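Uncharacterized protein AsqI (Emericella nidulans, PDB 5YY3) is a zinc-dependent cyclopenase of the tyrosinase family that converts 4'-methoxycyclopenin into 4'-methoxyviridicatin, with loss of methyl isocyanate, in aspoquinolone biosynthesis. Local coordinates at residues 238-243 with 361-366; 262-267 with 390-395. One frame throughout, in Å; residues are numbered along the deposited sequence.

Interaction 1: residues 238-243 with 361-366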
ATOM      1  N   ARG A 238      -7.896 -12.465 -13.816  1.00 20.97           N
ATOM      2  CA  ARG A 238      -8.540 -13.771 -13.667  1.00 23.62           C
ATOM      3  C   ARG A 238      -9.593 -13.924 -14.754  1.00 21.38           C
ATOM      4  O   ARG A 238     -10.569 -13.184 -14.781  1.00 26.15           O
ATOM      5  CB  ARG A 238      -9.177 -13.940 -12.288  1.00 20.73           C
ATOM      6  CG  ARG A 238      -9.583 -15.397 -11.973  1.00 26.98           C
ATOM      7  CD  ARG A 238     -10.579 -15.486 -10.792  1.00 28.85           C
ATOM      8  NE  ARG A 238     -10.268 -14.456  -9.817  1.00 36.43           N
ATOM      9  CZ  ARG A 238     -11.153 -13.782  -9.094  1.00 35.56           C
ATOM     10  NH1 ARG A 238     -12.456 -14.011  -9.195  1.00 37.70           N
ATOM     11  NH2 ARG A 238     -10.713 -12.868  -8.250  1.00 35.46           N
ATOM     12  N   PRO A 239      -9.406 -14.886 -15.655  1.00 22.55           N
ATOM     13  CA  PRO A 239     -10.406 -15.021 -16.723  1.00 22.82           C
ATOM     14  C   PRO A 239     -11.745 -15.464 -16.173  1.00 23.72           C
ATOM     15  O   PRO A 239     -11.793 -16.075 -15.106  1.00 24.46           O
ATOM     16  CB  PRO A 239      -9.809 -16.086 -17.641  1.00 21.56           C
ATOM     17  CG  PRO A 239      -8.859 -16.846 -16.769  1.00 24.80           C
ATOM     18  CD  PRO A 239      -8.324 -15.879 -15.758  1.00 22.73           C
ATOM     19  N   TRP A 240     -12.817 -15.142 -16.886  1.00 22.98           N
ATOM     20  CA  TRP A 240     -14.158 -15.572 -16.511  1.00 20.05           C
ATOM     21  C   TRP A 240     -14.405 -16.971 -17.036  1.00 22.83           C
ATOM     22  O   TRP A 240     -15.308 -17.181 -17.858  1.00 20.02           O
ATOM     23  CB  TRP A 240     -15.204 -14.606 -17.075  1.00 20.73           C
ATOM     24  CG  TRP A 240     -16.585 -14.777 -16.488  1.00 24.82           C
ATOM     25  CD1 TRP A 240     -17.637 -15.449 -17.036  1.00 19.74           C
ATOM     26  CD2 TRP A 240     -17.052 -14.247 -15.242  1.00 25.52           C
ATOM     27  NE1 TRP A 240     -18.727 -15.373 -16.212  1.00 21.66           N
ATOM     28  CE2 TRP A 240     -18.397 -14.641 -15.101  1.00 22.35           C
ATOM     29  CE3 TRP A 240     -16.462 -13.472 -14.233  1.00 19.70           C
ATOM     30  CZ2 TRP A 240     -19.161 -14.294 -13.995  1.00 22.75           C
ATOM     31  CZ3 TRP A 240     -17.212 -13.134 -13.134  1.00 20.44           C
ATOM     32  CH2 TRP A 240     -18.555 -13.546 -13.019  1.00 23.98           C
ATOM     33  N   ASN A 241     -13.573 -17.917 -16.596  1.00 22.77           N
ATOM     34  CA  ASN A 241     -13.662 -19.305 -17.056  1.00 21.93           C
ATOM     35  C   ASN A 241     -14.702 -20.106 -16.273  1.00 25.87           C
ATOM     36  O   ASN A 241     -15.340 -21.010 -16.818  1.00 25.92           O
ATOM     37  CB  ASN A 241     -12.298 -19.991 -16.967  1.00 18.21           C
ATOM     38  CG  ASN A 241     -11.346 -19.560 -18.084  1.00 25.43           C
ATOM     39  OD1 ASN A 241     -11.779 -19.195 -19.175  1.00 23.34           O
ATOM     40  ND2 ASN A 241     -10.045 -19.584 -17.803  1.00 24.32           N
ATOM     41  N   GLN A 242     -14.853 -19.764 -14.992  1.00 22.51           N
ATOM     42  CA  GLN A 242     -15.859 -20.342 -14.119  1.00 23.99           C
ATOM     43  C   GLN A 242     -17.035 -19.354 -13.994  1.00 22.94           C
ATOM     44  O   GLN A 242     -16.878 -18.243 -13.494  1.00 24.89           O
ATOM     45  CB  GLN A 242     -15.240 -20.681 -12.744  1.00 23.02           C
ATOM     46  CG  GLN A 242     -13.960 -21.558 -12.825  1.00 25.64           C
ATOM     47  CD  GLN A 242     -13.345 -21.914 -11.448  1.00 34.29           C
ATOM     48  OE1 GLN A 242     -13.798 -21.442 -10.393  1.00 30.40           O
ATOM     49  NE2 GLN A 242     -12.285 -22.736 -11.468  1.00 27.76           N
ATOM     50  N   TYR A 243     -18.211 -19.748 -14.464  1.00 24.52           N
ATOM     51  CA  TYR A 243     -19.323 -18.797 -14.596  1.00 22.99           C
ATOM     52  C   TYR A 243     -20.049 -18.518 -13.268  1.00 23.06           C
ATOM     53  O   TYR A 243     -20.900 -17.630 -13.194  1.00 24.69           O
ATOM     54  CB  TYR A 243     -20.339 -19.292 -15.645  1.00 22.05           C
ATOM     55  CG  TYR A 243     -19.805 -19.390 -17.055  1.00 20.91           C
ATOM     56  CD1 TYR A 243     -18.535 -18.908 -17.381  1.00 22.78           C
ATOM     57  CD2 TYR A 243     -20.571 -19.984 -18.073  1.00 25.61           C
ATOM     58  CE1 TYR A 243     -18.038 -19.011 -18.679  1.00 19.38           C
ATOM     59  CE2 TYR A 243     -20.083 -20.090 -19.376  1.00 19.35           C
ATOM     60  CZ  TYR A 243     -18.819 -19.595 -19.669  1.00 23.71           C
ATOM     61  OH  TYR A 243     -18.324 -19.683 -20.948  1.00 23.13           O
ATOM     62  N   GLY A 361     -24.670 -10.438 -22.213  1.00 23.47           N
ATOM     63  CA  GLY A 361     -26.024 -10.250 -21.713  1.00 26.17           C
ATOM     64  C   GLY A 361     -26.186 -10.557 -20.235  1.00 24.69           C
ATOM     65  O   GLY A 361     -26.960  -9.889 -19.538  1.00 28.34           O
ATOM     66  N   LYS A 362     -25.445 -11.545 -19.742  1.00 20.63           N
ATOM     67  CA  LYS A 362     -25.499 -11.886 -18.325  1.00 21.50           C
ATOM     68  C   LYS A 362     -24.847 -10.803 -17.453  1.00 25.33           C
ATOM     69  O   LYS A 362     -25.294 -10.566 -16.334  1.00 25.77           O
ATOM     70  CB  LYS A 362     -24.838 -13.242 -18.077  1.00 22.96           C
ATOM     71  CG  LYS A 362     -25.513 -14.404 -18.817  1.00 23.22           C
ATOM     72  CD  LYS A 362     -26.937 -14.685 -18.275  1.00 25.91           C
ATOM     73  CE  LYS A 362     -26.875 -15.456 -16.966  1.00 25.31           C
ATOM     74  NZ  LYS A 362     -28.212 -15.697 -16.339  1.00 29.18           N
ATOM     75  N   PHE A 363     -23.800 -10.138 -17.951  1.00 25.63           N
ATOM     76  CA  PHE A 363     -23.216  -9.029 -17.198  1.00 22.87           C
ATOM     77  C   PHE A 363     -24.174  -7.836 -17.178  1.00 21.68           C
ATOM     78  O   PHE A 363     -24.274  -7.135 -16.182  1.00 26.05           O
ATOM     79  CB  PHE A 363     -21.854  -8.611 -17.771  1.00 23.42           C
ATOM     80  CG  PHE A 363     -20.777  -9.649 -17.596  1.00 21.46           C
ATOM     81  CD1 PHE A 363     -20.178  -9.849 -16.361  1.00 20.44           C
ATOM     82  CD2 PHE A 363     -20.356 -10.417 -18.677  1.00 20.90           C
ATOM     83  CE1 PHE A 363     -19.173 -10.808 -16.207  1.00 23.42           C
ATOM     84  CE2 PHE A 363     -19.371 -11.377 -18.531  1.00 20.33           C
ATOM     85  CZ  PHE A 363     -18.782 -11.577 -17.293  1.00 20.51           C
ATOM     86  N   ALA A 364     -24.877  -7.604 -18.279  1.00 24.72           N
ATOM     87  CA  ALA A 364     -25.906  -6.569 -18.302  1.00 25.23           C
ATOM     88  C   ALA A 364     -26.997  -6.909 -17.292  1.00 27.14           C
ATOM     89  O   ALA A 364     -27.467  -6.055 -16.550  1.00 27.48           O
ATOM     90  CB  ALA A 364     -26.494  -6.424 -19.701  1.00 23.14           C
ATOM     91  N   GLU A 365     -27.374  -8.179 -17.260  1.00 27.44           N
ATOM     92  CA  GLU A 365     -28.450  -8.640 -16.394  1.00 28.11           C
ATOM     93  C   GLU A 365     -28.033  -8.539 -14.927  1.00 27.84           C
ATOM     94  O   GLU A 365     -28.810  -8.106 -14.072  1.00 26.86           O
ATOM     95  CB  GLU A 365     -28.835 -10.081 -16.765  1.00 25.70           C
ATOM     96  CG  GLU A 365     -29.812 -10.724 -15.823  1.00 31.37           C
ATOM     97  CD  GLU A 365     -30.005 -12.203 -16.103  1.00 27.90           C
ATOM     98  OE1 GLU A 365     -29.008 -12.964 -16.093  1.00 25.25           O
ATOM     99  OE2 GLU A 365     -31.162 -12.597 -16.343  1.00 29.55           O
ATOM    100  N   MET A 366     -26.792  -8.922 -14.645  1.00 27.58           N
ATOM    101  CA  MET A 366     -26.217  -8.766 -13.300  1.00 28.69           C
ATOM    102  C   MET A 366     -26.232  -7.316 -12.808  1.00 26.95           C
ATOM    103  O   MET A 366     -26.464  -7.052 -11.632  1.00 31.98           O
ATOM    104  CB  MET A 366     -24.779  -9.293 -13.282  1.00 25.86           C
ATOM    105  CG  MET A 366     -23.969  -8.848 -12.068  1.00 30.20           C
ATOM    106  SD  MET A 366     -22.211  -8.737 -12.451  1.00 33.44           S
ATOM    107  CE  MET A 366     -21.908 -10.402 -12.976  1.00 31.48           C
TER

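Interaction 2: residues 262-267 with 390-395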
ATOM      1  N   GLY A 262     -25.649   2.507 -14.209  1.00 27.14           N
ATOM      2  CA  GLY A 262     -24.958   2.224 -12.968  1.00 25.37           C
ATOM      3  C   GLY A 262     -23.932   1.113 -13.090  1.00 31.85           C
ATOM      4  O   GLY A 262     -23.725   0.532 -14.162  1.00 26.65           O
ATOM      5  N   GLY A 263     -23.274   0.825 -11.974  1.00 34.14           N
ATOM      6  CA  GLY A 263     -22.341  -0.277 -11.914  1.00 28.52           C
ATOM      7  C   GLY A 263     -22.936  -1.444 -11.151  1.00 29.21           C
ATOM      8  O   GLY A 263     -24.087  -1.812 -11.358  1.00 28.76           O
ATOM      9  N   TYR A 264     -22.140  -2.016 -10.256  1.00 29.13           N
ATOM     10  CA  TYR A 264     -22.553  -3.157  -9.455  1.00 26.71           C
ATOM     11  C   TYR A 264     -21.649  -3.186  -8.217  1.00 28.91           C
ATOM     12  O   TYR A 264     -20.517  -2.691  -8.264  1.00 25.95           O
ATOM     13  CB  TYR A 264     -22.464  -4.463 -10.270  1.00 22.73           C
ATOM     14  CG  TYR A 264     -21.140  -4.639 -10.991  1.00 28.12           C
ATOM     15  CD1 TYR A 264     -20.028  -5.098 -10.306  1.00 27.47           C
ATOM     16  CD2 TYR A 264     -21.001  -4.338 -12.350  1.00 26.84           C
ATOM     17  CE1 TYR A 264     -18.824  -5.249 -10.923  1.00 24.33           C
ATOM     18  CE2 TYR A 264     -19.771  -4.490 -12.991  1.00 23.72           C
ATOM     19  CZ  TYR A 264     -18.688  -4.952 -12.262  1.00 26.71           C
ATOM     20  OH  TYR A 264     -17.446  -5.128 -12.837  1.00 22.72           O
ATOM     21  N   PRO A 265     -22.147  -3.736  -7.097  1.00 27.01           N
ATOM     22  CA  PRO A 265     -21.352  -3.746  -5.857  1.00 25.53           C
ATOM     23  C   PRO A 265     -20.232  -4.803  -5.849  1.00 24.85           C
ATOM     24  O   PRO A 265     -20.158  -5.628  -6.760  1.00 28.13           O
ATOM     25  CB  PRO A 265     -22.405  -4.057  -4.781  1.00 23.17           C
ATOM     26  CG  PRO A 265     -23.466  -4.838  -5.527  1.00 21.91           C
ATOM     27  CD  PRO A 265     -23.526  -4.216  -6.885  1.00 25.12           C
ATOM     28  N   PRO A 266     -19.367  -4.784  -4.824  1.00 24.73           N
ATOM     29  CA  PRO A 266     -18.382  -5.863  -4.702  1.00 27.30           C
ATOM     30  C   PRO A 266     -19.044  -7.223  -4.551  1.00 25.77           C
ATOM     31  O   PRO A 266     -20.110  -7.317  -3.940  1.00 28.24           O
ATOM     32  CB  PRO A 266     -17.610  -5.496  -3.434  1.00 26.39           C
ATOM     33  CG  PRO A 266     -17.835  -4.039  -3.256  1.00 26.02           C
ATOM     34  CD  PRO A 266     -19.196  -3.759  -3.778  1.00 27.65           C
ATOM     35  N   PHE A 267     -18.420  -8.250  -5.119  1.00 27.20           N
ATOM     36  CA  PHE A 267     -18.923  -9.624  -5.071  1.00 24.90           C
ATOM     37  C   PHE A 267     -20.285  -9.798  -5.746  1.00 25.14           C
ATOM     38  O   PHE A 267     -21.085 -10.620  -5.333  1.00 24.42           O
ATOM     39  CB  PHE A 267     -18.961 -10.115  -3.617  1.00 26.53           C
ATOM     40  CG  PHE A 267     -17.596 -10.192  -2.985  1.00 27.50           C
ATOM     41  CD1 PHE A 267     -17.043  -9.084  -2.357  1.00 28.91           C
ATOM     42  CD2 PHE A 267     -16.848 -11.359  -3.056  1.00 27.41           C
ATOM     43  CE1 PHE A 267     -15.768  -9.138  -1.792  1.00 32.33           C
ATOM     44  CE2 PHE A 267     -15.583 -11.422  -2.488  1.00 33.30           C
ATOM     45  CZ  PHE A 267     -15.035 -10.304  -1.858  1.00 29.52           C
ATOM     46  N   ASP A 390     -15.392  -1.208 -18.080  1.00 26.97           N
ATOM     47  CA  ASP A 390     -15.781  -2.099 -16.986  1.00 25.31           C
ATOM     48  C   ASP A 390     -14.830  -3.303 -16.842  1.00 24.60           C
ATOM     49  O   ASP A 390     -14.608  -4.034 -17.806  1.00 25.03           O
ATOM     50  CB  ASP A 390     -17.211  -2.567 -17.246  1.00 24.17           C
ATOM     51  CG  ASP A 390     -17.865  -3.204 -16.035  1.00 25.02           C
ATOM     52  OD1 ASP A 390     -17.143  -3.777 -15.185  1.00 24.01           O
ATOM     53  OD2 ASP A 390     -19.119  -3.146 -15.965  1.00 22.91           O
ATOM     54  N   PRO A 391     -14.260  -3.508 -15.643  1.00 23.83           N
ATOM     55  CA  PRO A 391     -13.326  -4.632 -15.469  1.00 21.25           C
ATOM     56  C   PRO A 391     -13.969  -6.002 -15.680  1.00 25.29           C
ATOM     57  O   PRO A 391     -13.244  -6.950 -16.012  1.00 24.73           O
ATOM     58  CB  PRO A 391     -12.854  -4.483 -14.016  1.00 23.92           C
ATOM     59  CG  PRO A 391     -13.057  -3.042 -13.699  1.00 23.13           C
ATOM     60  CD  PRO A 391     -14.340  -2.674 -14.427  1.00 25.04           C
ATOM     61  N   CYS A 392     -15.282  -6.142 -15.504  1.00 26.19           N
ATOM     62  CA  CYS A 392     -15.862  -7.471 -15.733  1.00 25.14           C
ATOM     63  C   CYS A 392     -15.727  -7.889 -17.207  1.00 24.15           C
ATOM     64  O   CYS A 392     -15.594  -9.075 -17.506  1.00 23.73           O
ATOM     65  CB  CYS A 392     -17.330  -7.543 -15.279  1.00 25.33           C
ATOM     66  SG  CYS A 392     -18.561  -6.676 -16.274  1.00 26.49           S
ATOM     67  N   PHE A 393     -15.730  -6.937 -18.134  1.00 22.63           N
ATOM     68  CA  PHE A 393     -15.653  -7.333 -19.534  1.00 20.11           C
ATOM     69  C   PHE A 393     -14.248  -7.786 -19.912  1.00 22.60           C
ATOM     70  O   PHE A 393     -14.075  -8.589 -20.828  1.00 21.47           O
ATOM     71  CB  PHE A 393     -16.128  -6.206 -20.446  1.00 25.30           C
ATOM     72  CG  PHE A 393     -17.618  -5.974 -20.371  1.00 28.72           C
ATOM     73  CD1 PHE A 393     -18.146  -4.961 -19.579  1.00 29.94           C
ATOM     74  CD2 PHE A 393     -18.493  -6.823 -21.019  1.00 30.10           C
ATOM     75  CE1 PHE A 393     -19.513  -4.761 -19.497  1.00 29.97           C
ATOM     76  CE2 PHE A 393     -19.873  -6.637 -20.928  1.00 32.08           C
ATOM     77  CZ  PHE A 393     -20.379  -5.609 -20.174  1.00 25.67           C
ATOM     78  N   TRP A 394     -13.243  -7.290 -19.194  1.00 23.62           N
ATOM     79  CA  TRP A 394     -11.876  -7.710 -19.460  1.00 21.82           C
ATOM     80  C   TRP A 394     -11.733  -9.132 -18.990  1.00 20.85           C
ATOM     81  O   TRP A 394     -10.982  -9.906 -19.580  1.00 25.00           O
ATOM     82  CB  TRP A 394     -10.857  -6.761 -18.798  1.00 22.18           C
ATOM     83  CG  TRP A 394     -10.825  -5.474 -19.553  1.00 17.70           C
ATOM     84  CD1 TRP A 394     -11.540  -4.348 -19.281  1.00 21.02           C
ATOM     85  CD2 TRP A 394     -10.117  -5.216 -20.775  1.00 18.14           C
ATOM     86  NE1 TRP A 394     -11.290  -3.385 -20.233  1.00 20.78           N
ATOM     87  CE2 TRP A 394     -10.417  -3.896 -21.161  1.00 19.83           C
ATOM     88  CE3 TRP A 394      -9.238  -5.968 -21.566  1.00 19.90           C
ATOM     89  CZ2 TRP A 394      -9.875  -3.313 -22.306  1.00 17.19           C
ATOM     90  CZ3 TRP A 394      -8.699  -5.390 -22.693  1.00 17.02           C
ATOM     91  CH2 TRP A 394      -9.014  -4.069 -23.052  1.00 20.14           C
ATOM     92  N   ARG A 395     -12.500  -9.506 -17.969  1.00 20.59           N
ATOM     93  CA  ARG A 395     -12.466 -10.892 -17.513  1.00 23.11           C
ATOM     94  C   ARG A 395     -13.171 -11.789 -18.545  1.00 21.51           C
ATOM     95  O   ARG A 395     -12.744 -12.920 -18.790  1.00 19.72           O
ATOM     96  CB  ARG A 395     -13.088 -11.032 -16.115  1.00 21.28           C
ATOM     97  CG  ARG A 395     -12.365 -10.186 -15.040  1.00 21.57           C
ATOM     98  CD  ARG A 395     -12.705 -10.648 -13.604  1.00 20.02           C
ATOM     99  NE  ARG A 395     -12.643 -12.098 -13.572  1.00 24.40           N
ATOM    100  CZ  ARG A 395     -13.133 -12.855 -12.602  1.00 30.83           C
ATOM    101  NH1 ARG A 395     -13.709 -12.289 -11.538  1.00 28.40           N
ATOM    102  NH2 ARG A 395     -13.040 -14.181 -12.706  1.00 26.50           N
TER

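Interaction 1: residues 238-243 with 361-366
Phe-363 and Trp-240 meet in an edge-to-face (T-shaped) aromatic pair, the phenyl supplying the edge and the indole the face. The planes stand at 62°, and the centroids of the Phe-363 ring and the five-membered ring of Trp-240 are 5.0 Å apart. CZ of Phe-363 points into the middle of the indole face, 3.8 Å from CD2 of Trp-240 and almost equally far from its CE2, while CE1 of Phe-363 leans toward CZ2 of the six-membered ring. On the opposite face of the indole lies the carbonyl O of Gln-242. Trp-240 is the centre of an inverse gamma turn, and its CG lies anti to the backbone N (chi1 -167°), which carries the ring toward the helix. Tight packing ends with this pair. CE of Met-366 comes no nearer than 4.6 Å, to CH2 of Trp-240, no hydrogen bond crosses, and the summed buried surface is 115 Å². The contact joins the loop between helices 210-231 and 288-304 to helix 355-367, within the hemocyanin-type copper domain. Pro-239, which does not touch that helix, packs on Gln-242 of the second subunit. Phe-363 also meets Trp-270 edge-to-face, whereas Tyr-243 packs against helix 288-304.

Interaction 2: residues 262-267 with 390-395
Tyr-264 reaches across to the start of helix 391-410 and gives its phenol proton to Asp-390, with OH 2.7 Å from OD1. This hydrogen bond is the polar core of the contact. It uses the syn lone pair of OD1, and the ring and carboxylate planes are only 19° apart, so the acid meets the phenol edge nearly flat. OD2 of Asp-390 follows the same edge, 3.3 Å from CE2 of Tyr-264. The same OD1 takes a second donor, the backbone N of Cys-392 at 3.0 Å, with a nearly straight N-H...O angle of 165°; this bond comes from 43° out of the carboxylate plane.

Asp-390 is thereby the N-cap of the helix, its side chain capping the amide two residues on, and the phenol ties the loop 262-267 to that cap. Two bonds on one oxygen restrict the turning of the carboxylate, and both donors, together with the helix N-terminus, would be expected to favour its charged form.

Cys-392 adds van der Waals contact: its CB lies 3.4 Å from OH of Tyr-264. The sulfur is the looser part, with SG 4.1 Å from CE2 of Tyr-264 in an oblique sulfur-aromatic contact, neither over the ring face nor at its edge. With SG set between the backbone N and carbonyl carbon, the sulfur also rests over one face of Phe-393, offset toward the rim. The backbone of Tyr-264 is hydrogen-bonded to that of Tyr-251, and its side chain touches Arg-369.

In the fold
Interactions 1 and 2 lie side by side in the hemocyanin-type domain, their centres 9 Å apart, and their segments alternate along the chain. Helix 391-410 joins them. The carbonyl O of Arg-238 lies 2.6 Å from NE of Arg-395, and N of Trp-240 lies 2.9 Å from O of Arg-395, both probable hydrogen bonds. Arg-395 also forms a salt bridge with Asp-245 of the same loop. CD1 of Phe-363 also packs 3.6 Å from SG of Cys-392. Neither contact supplies a zinc ligand: the side chain of Phe-363 is about 11 Å from that of His-218, and that of Asp-390 about 10 Å from that of His-186.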